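PDB 4QK0: GH127 beta-L-arabinofuranoside from Geobacillus stearothermophilus, which probably hydrolyses beta-L-arabinofuranosidic linkages, releasing L-arabinose from arabinose-containing sugars, as a glycoside hydrolase of family 127. Local coordinates for residues Asp466-Leu471 with Lys527-Met532; His439-Ser444 with Arg486-Cys491; Ala494-Asn499 with Ala514-Val519. One frame throughout, in Å; residues are numbered along the deposited sequence.

The three contacts build one beta domain, the middle domain of the GH127 family, and show how chemistry follows position. Contact 1, partly buried, joins neighbouring strands of the seven-stranded antiparallel sheet, so main-chain bonds dominate, with one apolar and one polar face. Contact 2 is fully buried and involves loops: an arginine and a tyrosine grip carbonyl oxygens there. Contact 3, also only partly buried and the outermost, has no hydrogen bond between its segments; aliphatic side chains and the face of an arginine bridge two sheets. Contacts 1 and 3 share the large sheet, where strands 524-529 and 495-498 are neighbours, while Y441 and P488 of contact 2 pack on F530 of contact 1.

Contact 1 (Asp466-Leu471 with Lys527-Met532); sequences DGTVRL and KLYFPM
L528 lays its CB against the CB of V469, 4.0 Å away, and its CD1 reaches on to CD1 of L471. This apolar face of the sheet, where L485 of strand 479-486 also packs, belongs to a strand pair antiparallel at 165°. V469 and L528 form its hydrogen-bonded pair: V469 N gives to L528 O at 2.8 Å, and L528 N returns a nearly straight bond (177°) to V469 O. Where one strand ends and the other has yet to begin, F530 N donates to G467 O over 2.9 Å, but from well above the carbonyl plane. G467 CA comes within 3.3 Å of F530 O, which a CB here would obstruct. D466 OD2 accepts from T468 N in an Asx turn, while the methyl CE of selenomethionine M532 rests on D466 O.

The other face is polar. With CG2 of T468 anti to the backbone N (OG1 chi1 -68°), that methyl meets K527 NZ at 3.6 Å. R470 NH2 lies 4.5 Å from K527 NZ. The like charges, probably offset in part by long, weak ion pairs of R470 with E460 and E525, add little, so cohesion probably rests on the backbone bonds and the buried aliphatic face.

Contact 2 (His439-Ser444 with Arg486-Cys491); sequences HLYVGS and RIPGWC
R486 sends CG anti to its own N (chi1 174°) and then bends at chi3 (64°), which swings the guanidinium edge onto the carbonyl of H439; Y441, with chi1 at -67°, points its ring at the R486 backbone in return. R486 grips one oxygen side-on: its NE lies 2.7 Å and its NH2 2.9 Å from H439 O, which sits in the guanidinium plane while both nitrogens lie in the carbonyl plane. Y441 OH donates to R486 O at 2.7 Å, and that oxygen lies at the ring edge, in its plane, a bond that probably helps to fix where the hydroxyl points. These residues tie the loop after strand 436-438 to the end of strand 479-486, two parallel neighbours in a mixed sheet of the middle domain. The same guanidinium forms salt bridges with D358 and E361 of helix 354-365, thereby joining the beta domain to the helical catalytic domain. A leucine in place of R486 would probably leave H439 O without either donor and the two carboxylates without their buried counter-charge. Two residues past R486, P488 sets CG 4.3 Å from Y441 CE2 and starts a type I turn, closed by C491 N donating to P488 O over 2.9 Å.

Contact 3 (Ala494-Asn499 with Ala514-Val519); sequences AEVTIN and AYIRRV
V496 is the first residue of strand 495-498 to touch segment 514-519, its CG1 lying 4.4 Å from I516 CD1. The CA atoms of the two segments are nowhere nearer than about 9.7 Å, the value for V496 and A514, so this is contact between facing sheets and not pairing of strands. Strand 495-498 belongs to the seven-stranded antiparallel sheet, strand 513-517 to the mixed sheet that faces it, and what lies between them is made of side chains.

Two residues on, I498 carries most of the contact. Its CG1 branch stands anti to the carbonyl carbon (chi1 -67°), extending CD1 tip to tip against CG2 of I516 at 3.8 Å. The other branch, the methyl CG2, sits over the centre of one face of the R518 guanidinium, 3.9 Å from CZ, as the two side chains run alongside one another, pointing opposite ways. R518 reaches this place from the corner that the chain turns at this residue, with a bend at chi3 (-68°) that brings its flat group alongside I498. Its NH1 forms a salt bridge with D524, and W520 adds a cation-pi contact.

At the end of the segment, N499 brings ND2 to 4.2 Å from R518 NH2, an approach without a bond. N499 spends its amide instead on D524 and on the backbone N of E525, so D524 serves both residues.

Between the two segments, then, cohesion is probably mainly hydrophobic and dispersive: aliphatic contacts at the buried end give way outward to a methyl against the face of a charged group, whose orientation probably depends on D524 and W520.

Contact 1 (Asp466-Leu471 with Lys527-Met532)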
ATOM      1  N   ASP A 466     -37.615   0.926   0.081  1.00 34.89           N
ATOM      2  CA  ASP A 466     -38.612   1.746  -0.588  1.00 35.43           C
ATOM      3  C   ASP A 466     -38.715   3.101   0.125  1.00 32.52           C
ATOM      4  O   ASP A 466     -38.516   3.180   1.354  1.00 36.28           O
ATOM      5  CB  ASP A 466     -39.945   0.967  -0.557  1.00 40.07           C
ATOM      6  CG  ASP A 466     -41.101   1.790  -0.985  1.00 48.67           C
ATOM      7  OD1 ASP A 466     -41.250   1.999  -2.197  1.00 48.58           O
ATOM      8  OD2 ASP A 466     -41.838   2.257  -0.088  1.00 57.74           O
ATOM      9  N   GLY A 467     -39.045   4.141  -0.627  1.00 28.88           N
ATOM     10  CA  GLY A 467     -39.034   5.488  -0.092  1.00 35.28           C
ATOM     11  C   GLY A 467     -40.356   6.070   0.413  1.00 37.36           C
ATOM     12  O   GLY A 467     -40.437   7.272   0.711  1.00 34.01           O
ATOM     13  N   THR A 468     -41.384   5.232   0.514  1.00 34.17           N
ATOM     14  CA  THR A 468     -42.696   5.659   1.006  1.00 33.64           C
ATOM     15  C   THR A 468     -42.763   5.447   2.519  1.00 34.51           C
ATOM     16  O   THR A 468     -42.487   4.353   3.051  1.00 32.85           O
ATOM     17  CB  THR A 468     -43.832   4.915   0.295  1.00 37.35           C
ATOM     18  OG1 THR A 468     -43.873   5.339  -1.091  1.00 35.68           O
ATOM     19  CG2 THR A 468     -45.177   5.249   0.935  1.00 41.62           C
ATOM     20  N   VAL A 469     -43.067   6.540   3.215  1.00 32.17           N
ATOM     21  CA  VAL A 469     -43.198   6.530   4.668  1.00 35.39           C
ATOM     22  C   VAL A 469     -44.548   7.093   5.097  1.00 35.71           C
ATOM     23  O   VAL A 469     -44.972   8.174   4.649  1.00 32.22           O
ATOM     24  CB  VAL A 469     -42.113   7.383   5.354  1.00 32.76           C
ATOM     25  CG1 VAL A 469     -42.222   7.251   6.849  1.00 34.26           C
ATOM     26  CG2 VAL A 469     -40.712   6.969   4.896  1.00 35.58           C
ATOM     27  N   ARG A 470     -45.217   6.356   5.971  1.00 40.95           N
ATOM     28  CA  ARG A 470     -46.508   6.779   6.521  1.00 46.26           C
ATOM     29  C   ARG A 470     -46.355   7.061   8.017  1.00 38.86           C
ATOM     30  O   ARG A 470     -45.993   6.185   8.785  1.00 36.04           O
ATOM     31  CB  ARG A 470     -47.508   5.661   6.274  1.00 47.04           C
ATOM     32  CG  ARG A 470     -48.907   6.106   6.569  1.00 63.19           C
ATOM     33  CD  ARG A 470     -49.918   4.924   6.701  1.00 74.64           C
ATOM     34  NE  ARG A 470     -50.573   4.757   5.415  1.00 89.70           N
ATOM     35  CZ  ARG A 470     -51.249   3.675   5.029  1.00102.44           C
ATOM     36  NH1 ARG A 470     -51.402   2.615   5.825  1.00101.02           N
ATOM     37  NH2 ARG A 470     -51.782   3.666   3.816  1.00115.28           N
ATOM     38  N   LEU A 471     -46.554   8.317   8.394  1.00 37.54           N
ATOM     39  CA  LEU A 471     -46.504   8.761   9.795  1.00 43.35           C
ATOM     40  C   LEU A 471     -47.907   9.077  10.289  1.00 42.99           C
ATOM     41  O   LEU A 471     -48.604   9.901   9.709  1.00 46.05           O
ATOM     42  CB  LEU A 471     -45.717  10.055   9.940  1.00 44.44           C
ATOM     43  CG  LEU A 471     -44.250  10.018   9.651  1.00 48.79           C
ATOM     44  CD1 LEU A 471     -43.710  11.428   9.585  1.00 55.55           C
ATOM     45  CD2 LEU A 471     -43.541   9.298  10.759  1.00 48.82           C
ATOM     46  N   LYS A 527     -47.894  11.439   4.754  1.00 36.62           N
ATOM     47  CA  LYS A 527     -47.235  10.546   3.801  1.00 39.59           C
ATOM     48  C   LYS A 527     -46.048  11.220   3.145  1.00 39.11           C
ATOM     49  O   LYS A 527     -46.161  12.333   2.580  1.00 36.81           O
ATOM     50  CB  LYS A 527     -48.133   9.906   2.722  1.00 45.01           C
ATOM     51  CG  LYS A 527     -48.659   8.577   3.224  1.00 50.18           C
ATOM     52  CD  LYS A 527     -49.758   7.992   2.365  1.00 55.51           C
ATOM     53  CE  LYS A 527     -49.185   7.345   1.118  1.00 61.26           C
ATOM     54  NZ  LYS A 527     -48.712   5.964   1.384  1.00 64.54           N
ATOM     55  N   LEU A 528     -44.907  10.539   3.254  1.00 40.93           N
ATOM     56  CA  LEU A 528     -43.665  10.989   2.632  1.00 40.81           C
ATOM     57  C   LEU A 528     -43.319  10.058   1.514  1.00 38.31           C
ATOM     58  O   LEU A 528     -43.424   8.850   1.666  1.00 33.11           O
ATOM     59  CB  LEU A 528     -42.537  10.963   3.617  1.00 41.68           C
ATOM     60  CG  LEU A 528     -42.700  11.703   4.938  1.00 45.07           C
ATOM     61  CD1 LEU A 528     -41.487  11.504   5.820  1.00 48.55           C
ATOM     62  CD2 LEU A 528     -42.839  13.162   4.642  1.00 47.74           C
ATOM     63  N   TYR A 529     -42.908  10.629   0.384  1.00 38.81           N
ATOM     64  CA  TYR A 529     -42.467   9.842  -0.760  1.00 37.82           C
ATOM     65  C   TYR A 529     -41.101  10.359  -1.219  1.00 36.22           C
ATOM     66  O   TYR A 529     -40.964  11.527  -1.612  1.00 26.65           O
ATOM     67  CB  TYR A 529     -43.467   9.903  -1.907  1.00 44.68           C
ATOM     68  CG  TYR A 529     -42.902   9.304  -3.187  1.00 58.89           C
ATOM     69  CD1 TYR A 529     -42.444   7.981  -3.209  1.00 62.19           C
ATOM     70  CD2 TYR A 529     -42.803  10.066  -4.370  1.00 62.56           C
ATOM     71  CE1 TYR A 529     -41.919   7.439  -4.371  1.00 68.00           C
ATOM     72  CE2 TYR A 529     -42.278   9.527  -5.531  1.00 68.47           C
ATOM     73  CZ  TYR A 529     -41.837   8.214  -5.522  1.00 71.59           C
ATOM     74  OH  TYR A 529     -41.293   7.673  -6.657  1.00 81.92           O
ATOM     75  N   PHE A 530     -40.093   9.493  -1.063  1.00 34.01           N
ATOM     76  CA  PHE A 530     -38.732   9.777  -1.465  1.00 34.72           C
ATOM     77  C   PHE A 530     -38.430   8.861  -2.652  1.00 32.88           C
ATOM     78  O   PHE A 530     -38.187   7.675  -2.457  1.00 34.33           O
ATOM     79  CB  PHE A 530     -37.755   9.471  -0.332  1.00 33.20           C
ATOM     80  CG  PHE A 530     -38.019  10.250   0.939  1.00 34.67           C
ATOM     81  CD1 PHE A 530     -38.041  11.655   0.937  1.00 34.03           C
ATOM     82  CD2 PHE A 530     -38.168   9.600   2.145  1.00 33.61           C
ATOM     83  CE1 PHE A 530     -38.260  12.377   2.099  1.00 29.61           C
ATOM     84  CE2 PHE A 530     -38.396  10.322   3.314  1.00 34.82           C
ATOM     85  CZ  PHE A 530     -38.439  11.721   3.289  1.00 33.24           C
ATOM     86  N   PRO A 531     -38.433   9.397  -3.867  1.00 32.92           N
ATOM     87  CA  PRO A 531     -37.986   8.554  -4.994  1.00 33.30           C
ATOM     88  C   PRO A 531     -36.581   7.925  -4.813  1.00 33.53           C
ATOM     89  O   PRO A 531     -35.653   8.609  -4.363  1.00 33.36           O
ATOM     90  CB  PRO A 531     -37.991   9.511  -6.184  1.00 32.96           C
ATOM     91  CG  PRO A 531     -38.691  10.755  -5.742  1.00 33.10           C
ATOM     92  CD  PRO A 531     -38.601  10.810  -4.246  1.00 32.45           C
HETATM   93  N   MSE A 532     -36.465   6.623  -5.100  1.00 34.23           N
HETATM   94  CA  MSE A 532     -35.198   5.855  -4.991  1.00 33.76           C
HETATM   95  C   MSE A 532     -34.762   5.309  -6.363  1.00 30.96           C
HETATM   96  O   MSE A 532     -34.757   4.101  -6.575  1.00 30.17           O
HETATM   97  CB  MSE A 532     -35.358   4.657  -4.019  1.00 30.09           C
HETATM   98  CG  MSE A 532     -35.415   5.089  -2.592  1.00 29.66           C
HETATM   99 SE   MSE A 532     -35.198   3.532  -1.478  1.00 31.46          SE
HETATM  100  CE  MSE A 532     -35.234   4.427   0.245  1.00 33.04           C
TER

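Contact 2 (His439-Ser444 with Arg486-Cys491)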
ATOM      1  N   HIS A 439     -35.199  11.754  12.361  1.00 26.13           N
ATOM      2  CA  HIS A 439     -33.906  11.649  11.676  1.00 24.72           C
ATOM      3  C   HIS A 439     -33.851  10.458  10.716  1.00 26.27           C
ATOM      4  O   HIS A 439     -33.409  10.599   9.577  1.00 26.34           O
ATOM      5  CB  HIS A 439     -32.782  11.422  12.649  1.00 23.50           C
ATOM      6  CG  HIS A 439     -32.597  12.516  13.619  1.00 24.72           C
ATOM      7  ND1 HIS A 439     -32.746  13.843  13.280  1.00 26.75           N
ATOM      8  CD2 HIS A 439     -32.278  12.486  14.929  1.00 24.93           C
ATOM      9  CE1 HIS A 439     -32.526  14.581  14.345  1.00 27.28           C
ATOM     10  NE2 HIS A 439     -32.222  13.782  15.355  1.00 28.23           N
ATOM     11  N   LEU A 440     -34.315   9.297  11.185  1.00 28.00           N
ATOM     12  CA  LEU A 440     -34.243   8.037  10.408  1.00 26.80           C
ATOM     13  C   LEU A 440     -35.633   7.494  10.100  1.00 29.61           C
ATOM     14  O   LEU A 440     -36.616   7.710  10.865  1.00 26.30           O
ATOM     15  CB  LEU A 440     -33.486   6.999  11.207  1.00 26.06           C
ATOM     16  CG  LEU A 440     -32.065   7.391  11.697  1.00 24.96           C
ATOM     17  CD1 LEU A 440     -31.420   6.310  12.521  1.00 22.13           C
ATOM     18  CD2 LEU A 440     -31.167   7.712  10.547  1.00 24.40           C
ATOM     19  N   TYR A 441     -35.730   6.883   8.930  1.00 25.14           N
ATOM     20  CA  TYR A 441     -36.970   6.344   8.456  1.00 27.88           C
ATOM     21  C   TYR A 441     -36.948   4.815   8.683  1.00 30.00           C
ATOM     22  O   TYR A 441     -36.338   4.057   7.974  1.00 31.35           O
ATOM     23  CB  TYR A 441     -37.225   6.761   7.019  1.00 28.40           C
ATOM     24  CG  TYR A 441     -37.447   8.247   6.973  1.00 27.62           C
ATOM     25  CD1 TYR A 441     -38.567   8.809   7.546  1.00 29.55           C
ATOM     26  CD2 TYR A 441     -36.505   9.103   6.431  1.00 29.91           C
ATOM     27  CE1 TYR A 441     -38.755  10.187   7.561  1.00 32.01           C
ATOM     28  CE2 TYR A 441     -36.680  10.487   6.455  1.00 32.69           C
ATOM     29  CZ  TYR A 441     -37.839  11.012   7.009  1.00 31.54           C
ATOM     30  OH  TYR A 441     -38.018  12.364   7.064  1.00 31.18           O
ATOM     31  N   VAL A 442     -37.584   4.442   9.772  1.00 30.72           N
ATOM     32  CA  VAL A 442     -37.494   3.126  10.364  1.00 34.11           C
ATOM     33  C   VAL A 442     -38.866   2.875  10.945  1.00 32.63           C
ATOM     34  O   VAL A 442     -39.354   3.702  11.716  1.00 31.40           O
ATOM     35  CB  VAL A 442     -36.508   3.093  11.547  1.00 34.72           C
ATOM     36  CG1 VAL A 442     -36.503   1.709  12.173  1.00 34.99           C
ATOM     37  CG2 VAL A 442     -35.106   3.459  11.102  1.00 34.98           C
ATOM     38  N   GLY A 443     -39.472   1.767  10.551  1.00 33.07           N
ATOM     39  CA  GLY A 443     -40.732   1.309  11.114  1.00 34.91           C
ATOM     40  C   GLY A 443     -40.625   1.296  12.632  1.00 38.63           C
ATOM     41  O   GLY A 443     -39.780   0.621  13.185  1.00 35.64           O
ATOM     42  N   SER A 444     -41.442   2.107  13.297  1.00 38.81           N
ATOM     43  CA  SER A 444     -41.315   2.327  14.739  1.00 34.68           C
ATOM     44  C   SER A 444     -42.439   3.193  15.293  1.00 32.78           C
ATOM     45  O   SER A 444     -43.210   3.795  14.545  1.00 32.21           O
ATOM     46  CB  SER A 444     -40.031   3.060  15.027  1.00 34.04           C
ATOM     47  OG  SER A 444     -40.010   4.304  14.332  1.00 34.64           O
ATOM     48  N   ARG A 486     -36.459  15.014   8.228  1.00 31.24           N
ATOM     49  CA  ARG A 486     -35.269  15.091   7.385  1.00 31.13           C
ATOM     50  C   ARG A 486     -35.603  14.756   5.951  1.00 27.70           C
ATOM     51  O   ARG A 486     -36.275  13.775   5.648  1.00 29.26           O
ATOM     52  CB  ARG A 486     -34.173  14.145   7.833  1.00 32.59           C
ATOM     53  CG  ARG A 486     -32.982  14.132   6.842  1.00 30.74           C
ATOM     54  CD  ARG A 486     -31.814  13.357   7.370  1.00 30.89           C
ATOM     55  NE  ARG A 486     -32.174  11.960   7.538  1.00 32.63           N
ATOM     56  CZ  ARG A 486     -31.892  10.964   6.694  1.00 31.00           C
ATOM     57  NH1 ARG A 486     -31.192  11.153   5.565  1.00 32.31           N
ATOM     58  NH2 ARG A 486     -32.316   9.773   7.006  1.00 28.37           N
ATOM     59  N   ILE A 487     -35.161  15.616   5.063  1.00 27.31           N
ATOM     60  CA  ILE A 487     -35.272  15.340   3.639  1.00 28.41           C
ATOM     61  C   ILE A 487     -33.876  14.799   3.222  1.00 27.61           C
ATOM     62  O   ILE A 487     -32.893  15.572   3.209  1.00 24.55           O
ATOM     63  CB  ILE A 487     -35.672  16.599   2.848  1.00 27.34           C
ATOM     64  CG1 ILE A 487     -36.946  17.218   3.430  1.00 29.09           C
ATOM     65  CG2 ILE A 487     -35.909  16.245   1.383  1.00 27.40           C
ATOM     66  CD1 ILE A 487     -38.133  16.271   3.560  1.00 33.55           C
ATOM     67  N   PRO A 488     -33.770  13.484   2.959  1.00 24.99           N
ATOM     68  CA  PRO A 488     -32.415  12.898   2.770  1.00 27.42           C
ATOM     69  C   PRO A 488     -31.673  13.510   1.619  1.00 23.68           C
ATOM     70  O   PRO A 488     -32.255  13.770   0.560  1.00 24.07           O
ATOM     71  CB  PRO A 488     -32.702  11.438   2.459  1.00 29.97           C
ATOM     72  CG  PRO A 488     -34.043  11.192   3.128  1.00 29.51           C
ATOM     73  CD  PRO A 488     -34.803  12.451   2.859  1.00 27.29           C
ATOM     74  N   GLY A 489     -30.441  13.889   1.909  1.00 28.01           N
ATOM     75  CA  GLY A 489     -29.572  14.525   0.915  1.00 30.56           C
ATOM     76  C   GLY A 489     -29.402  13.685  -0.339  1.00 30.54           C
ATOM     77  O   GLY A 489     -29.141  14.238  -1.373  1.00 31.77           O
ATOM     78  N   TRP A 490     -29.559  12.361  -0.258  1.00 29.63           N
ATOM     79  CA  TRP A 490     -29.455  11.512  -1.472  1.00 30.96           C
ATOM     80  C   TRP A 490     -30.682  11.634  -2.374  1.00 33.79           C
ATOM     81  O   TRP A 490     -30.653  11.235  -3.544  1.00 33.29           O
ATOM     82  CB  TRP A 490     -29.190  10.034  -1.123  1.00 27.82           C
ATOM     83  CG  TRP A 490     -30.202   9.408  -0.205  1.00 28.45           C
ATOM     84  CD1 TRP A 490     -30.047   9.154   1.098  1.00 29.18           C
ATOM     85  CD2 TRP A 490     -31.529   8.947  -0.552  1.00 27.02           C
ATOM     86  NE1 TRP A 490     -31.183   8.559   1.609  1.00 29.09           N
ATOM     87  CE2 TRP A 490     -32.109   8.445   0.610  1.00 26.57           C
ATOM     88  CE3 TRP A 490     -32.284   8.961  -1.733  1.00 26.99           C
ATOM     89  CZ2 TRP A 490     -33.407   7.942   0.646  1.00 27.15           C
ATOM     90  CZ3 TRP A 490     -33.558   8.468  -1.712  1.00 26.15           C
ATOM     91  CH2 TRP A 490     -34.119   7.962  -0.518  1.00 27.32           C
ATOM     92  N   CYS A 491     -31.756  12.210  -1.853  1.00 33.58           N
ATOM     93  CA  CYS A 491     -33.033  12.193  -2.528  1.00 34.89           C
ATOM     94  C   CYS A 491     -33.222  13.417  -3.411  1.00 34.88           C
ATOM     95  O   CYS A 491     -32.855  14.477  -3.016  1.00 36.93           O
ATOM     96  CB  CYS A 491     -34.114  12.194  -1.453  1.00 38.23           C
ATOM     97  SG  CYS A 491     -35.741  12.135  -2.133  1.00 46.12           S
TER

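Contact 3 (Ala494-Asn499 with Ala514-Val519)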
ATOM      1  N   ALA A 494     -38.505  15.029  -3.105  1.00 31.62           N
ATOM      2  CA  ALA A 494     -39.353  14.464  -2.053  1.00 32.80           C
ATOM      3  C   ALA A 494     -40.762  15.052  -2.144  1.00 33.94           C
ATOM      4  O   ALA A 494     -40.922  16.231  -2.455  1.00 35.24           O
ATOM      5  CB  ALA A 494     -38.750  14.763  -0.724  1.00 35.21           C
ATOM      6  N   GLU A 495     -41.778  14.240  -1.883  1.00 36.70           N
ATOM      7  CA  GLU A 495     -43.161  14.729  -1.855  1.00 41.81           C
ATOM      8  C   GLU A 495     -43.827  14.420  -0.492  1.00 42.89           C
ATOM      9  O   GLU A 495     -43.531  13.386   0.131  1.00 41.28           O
ATOM     10  CB  GLU A 495     -43.980  14.075  -2.965  1.00 44.84           C
ATOM     11  CG  GLU A 495     -43.512  14.325  -4.403  1.00 46.44           C
ATOM     12  CD  GLU A 495     -44.225  13.444  -5.468  1.00 53.99           C
ATOM     13  OE1 GLU A 495     -45.384  13.011  -5.276  1.00 65.73           O
ATOM     14  OE2 GLU A 495     -43.623  13.118  -6.512  1.00 57.17           O
ATOM     15  N   VAL A 496     -44.669  15.338  -0.021  1.00 39.70           N
ATOM     16  CA  VAL A 496     -45.382  15.189   1.268  1.00 38.56           C
ATOM     17  C   VAL A 496     -46.851  15.497   1.182  1.00 36.54           C
ATOM     18  O   VAL A 496     -47.247  16.490   0.553  1.00 33.70           O
ATOM     19  CB  VAL A 496     -44.827  16.109   2.363  1.00 42.80           C
ATOM     20  CG1 VAL A 496     -45.582  15.908   3.665  1.00 41.87           C
ATOM     21  CG2 VAL A 496     -43.367  15.788   2.615  1.00 46.14           C
ATOM     22  N   THR A 497     -47.671  14.640   1.799  1.00 36.28           N
ATOM     23  CA  THR A 497     -49.097  14.911   1.923  1.00 36.76           C
ATOM     24  C   THR A 497     -49.507  14.772   3.370  1.00 35.41           C
ATOM     25  O   THR A 497     -48.950  13.968   4.120  1.00 30.23           O
ATOM     26  CB  THR A 497     -50.008  13.977   1.102  1.00 39.39           C
ATOM     27  OG1 THR A 497     -49.938  12.665   1.639  1.00 41.23           O
ATOM     28  CG2 THR A 497     -49.634  13.965  -0.360  1.00 42.52           C
ATOM     29  N   ILE A 498     -50.518  15.537   3.738  1.00 37.31           N
ATOM     30  CA  ILE A 498     -51.109  15.502   5.082  1.00 38.23           C
ATOM     31  C   ILE A 498     -52.593  15.273   4.913  1.00 36.02           C
ATOM     32  O   ILE A 498     -53.266  16.036   4.213  1.00 34.08           O
ATOM     33  CB  ILE A 498     -50.845  16.825   5.861  1.00 42.83           C
ATOM     34  CG1 ILE A 498     -49.352  16.940   6.146  1.00 41.83           C
ATOM     35  CG2 ILE A 498     -51.616  16.846   7.191  1.00 40.02           C
ATOM     36  CD1 ILE A 498     -48.923  18.290   6.675  1.00 46.78           C
ATOM     37  N   ASN A 499     -53.065  14.188   5.504  1.00 37.71           N
ATOM     38  CA  ASN A 499     -54.426  13.713   5.310  1.00 40.22           C
ATOM     39  C   ASN A 499     -54.822  13.742   3.850  1.00 45.15           C
ATOM     40  O   ASN A 499     -55.884  14.244   3.509  1.00 39.55           O
ATOM     41  CB  ASN A 499     -55.405  14.537   6.177  1.00 42.60           C
ATOM     42  CG  ASN A 499     -55.124  14.375   7.644  1.00 41.03           C
ATOM     43  OD1 ASN A 499     -54.626  13.330   8.054  1.00 40.67           O
ATOM     44  ND2 ASN A 499     -55.356  15.402   8.422  1.00 41.72           N
ATOM     45  N   ALA A 514     -37.696  19.493   6.828  1.00 28.72           N
ATOM     46  CA  ALA A 514     -38.987  20.168   6.577  1.00 28.12           C
ATOM     47  C   ALA A 514     -39.701  20.397   7.938  1.00 30.76           C
ATOM     48  O   ALA A 514     -39.950  19.435   8.689  1.00 30.27           O
ATOM     49  CB  ALA A 514     -39.856  19.310   5.665  1.00 29.62           C
ATOM     50  N   TYR A 515     -39.955  21.659   8.264  1.00 29.65           N
ATOM     51  CA  TYR A 515     -40.629  22.013   9.500  1.00 29.43           C
ATOM     52  C   TYR A 515     -42.125  22.157   9.279  1.00 29.37           C
ATOM     53  O   TYR A 515     -42.587  23.099   8.647  1.00 26.63           O
ATOM     54  CB  TYR A 515     -40.057  23.292  10.037  1.00 30.50           C
ATOM     55  CG  TYR A 515     -38.672  23.110  10.555  1.00 32.47           C
ATOM     56  CD1 TYR A 515     -37.588  23.047   9.688  1.00 34.28           C
ATOM     57  CD2 TYR A 515     -38.420  23.036  11.931  1.00 33.35           C
ATOM     58  CE1 TYR A 515     -36.294  22.924  10.166  1.00 31.69           C
ATOM     59  CE2 TYR A 515     -37.144  22.907  12.407  1.00 33.40           C
ATOM     60  CZ  TYR A 515     -36.092  22.840  11.503  1.00 33.07           C
ATOM     61  OH  TYR A 515     -34.837  22.707  11.976  1.00 33.69           O
ATOM     62  N   ILE A 516     -42.874  21.176   9.759  1.00 27.71           N
ATOM     63  CA  ILE A 516     -44.309  21.191   9.648  1.00 30.41           C
ATOM     64  C   ILE A 516     -45.020  21.540  10.968  1.00 29.42           C
ATOM     65  O   ILE A 516     -45.125  20.702  11.897  1.00 28.41           O
ATOM     66  CB  ILE A 516     -44.808  19.853   9.146  1.00 38.15           C
ATOM     67  CG1 ILE A 516     -44.067  19.509   7.855  1.00 40.33           C
ATOM     68  CG2 ILE A 516     -46.340  19.921   8.933  1.00 38.75           C
ATOM     69  CD1 ILE A 516     -44.495  18.194   7.271  1.00 45.52           C
ATOM     70  N   ARG A 517     -45.493  22.785  11.029  1.00 31.01           N
ATOM     71  CA  ARG A 517     -46.145  23.351  12.221  1.00 33.31           C
ATOM     72  C   ARG A 517     -47.622  23.609  11.905  1.00 33.42           C
ATOM     73  O   ARG A 517     -47.963  24.254  10.942  1.00 33.97           O
ATOM     74  CB  ARG A 517     -45.482  24.641  12.671  1.00 34.66           C
ATOM     75  CG  ARG A 517     -46.025  25.142  13.998  1.00 40.09           C
ATOM     76  CD  ARG A 517     -45.234  26.299  14.611  1.00 41.19           C
ATOM     77  NE  ARG A 517     -45.742  26.621  15.953  1.00 44.31           N
ATOM     78  CZ  ARG A 517     -45.499  25.926  17.081  1.00 46.56           C
ATOM     79  NH1 ARG A 517     -44.693  24.852  17.086  1.00 44.64           N
ATOM     80  NH2 ARG A 517     -46.046  26.319  18.238  1.00 44.37           N
ATOM     81  N   ARG A 518     -48.489  23.025  12.711  1.00 36.00           N
ATOM     82  CA  ARG A 518     -49.925  23.063  12.509  1.00 34.95           C
ATOM     83  C   ARG A 518     -50.574  22.485  13.773  1.00 36.74           C
ATOM     84  O   ARG A 518     -49.876  21.985  14.694  1.00 32.31           O
ATOM     85  CB  ARG A 518     -50.341  22.201  11.300  1.00 40.11           C
ATOM     86  CG  ARG A 518     -50.065  20.695  11.449  1.00 42.87           C
ATOM     87  CD  ARG A 518     -50.270  19.938  10.147  1.00 41.69           C
ATOM     88  NE  ARG A 518     -51.688  19.910   9.762  1.00 45.24           N
ATOM     89  CZ  ARG A 518     -52.597  19.060  10.242  1.00 44.49           C
ATOM     90  NH1 ARG A 518     -52.267  18.154  11.147  1.00 44.64           N
ATOM     91  NH2 ARG A 518     -53.842  19.112   9.812  1.00 42.21           N
ATOM     92  N   VAL A 519     -51.899  22.571  13.826  1.00 31.97           N
ATOM     93  CA  VAL A 519     -52.653  21.919  14.868  1.00 32.37           C
ATOM     94  C   VAL A 519     -52.840  20.470  14.456  1.00 31.88           C
ATOM     95  O   VAL A 519     -53.463  20.218  13.444  1.00 32.61           O
ATOM     96  CB  VAL A 519     -54.073  22.551  15.055  1.00 32.24           C
ATOM     97  CG1 VAL A 519     -54.894  21.726  16.026  1.00 32.73           C
ATOM     98  CG2 VAL A 519     -53.982  23.996  15.498  1.00 30.65           C
TER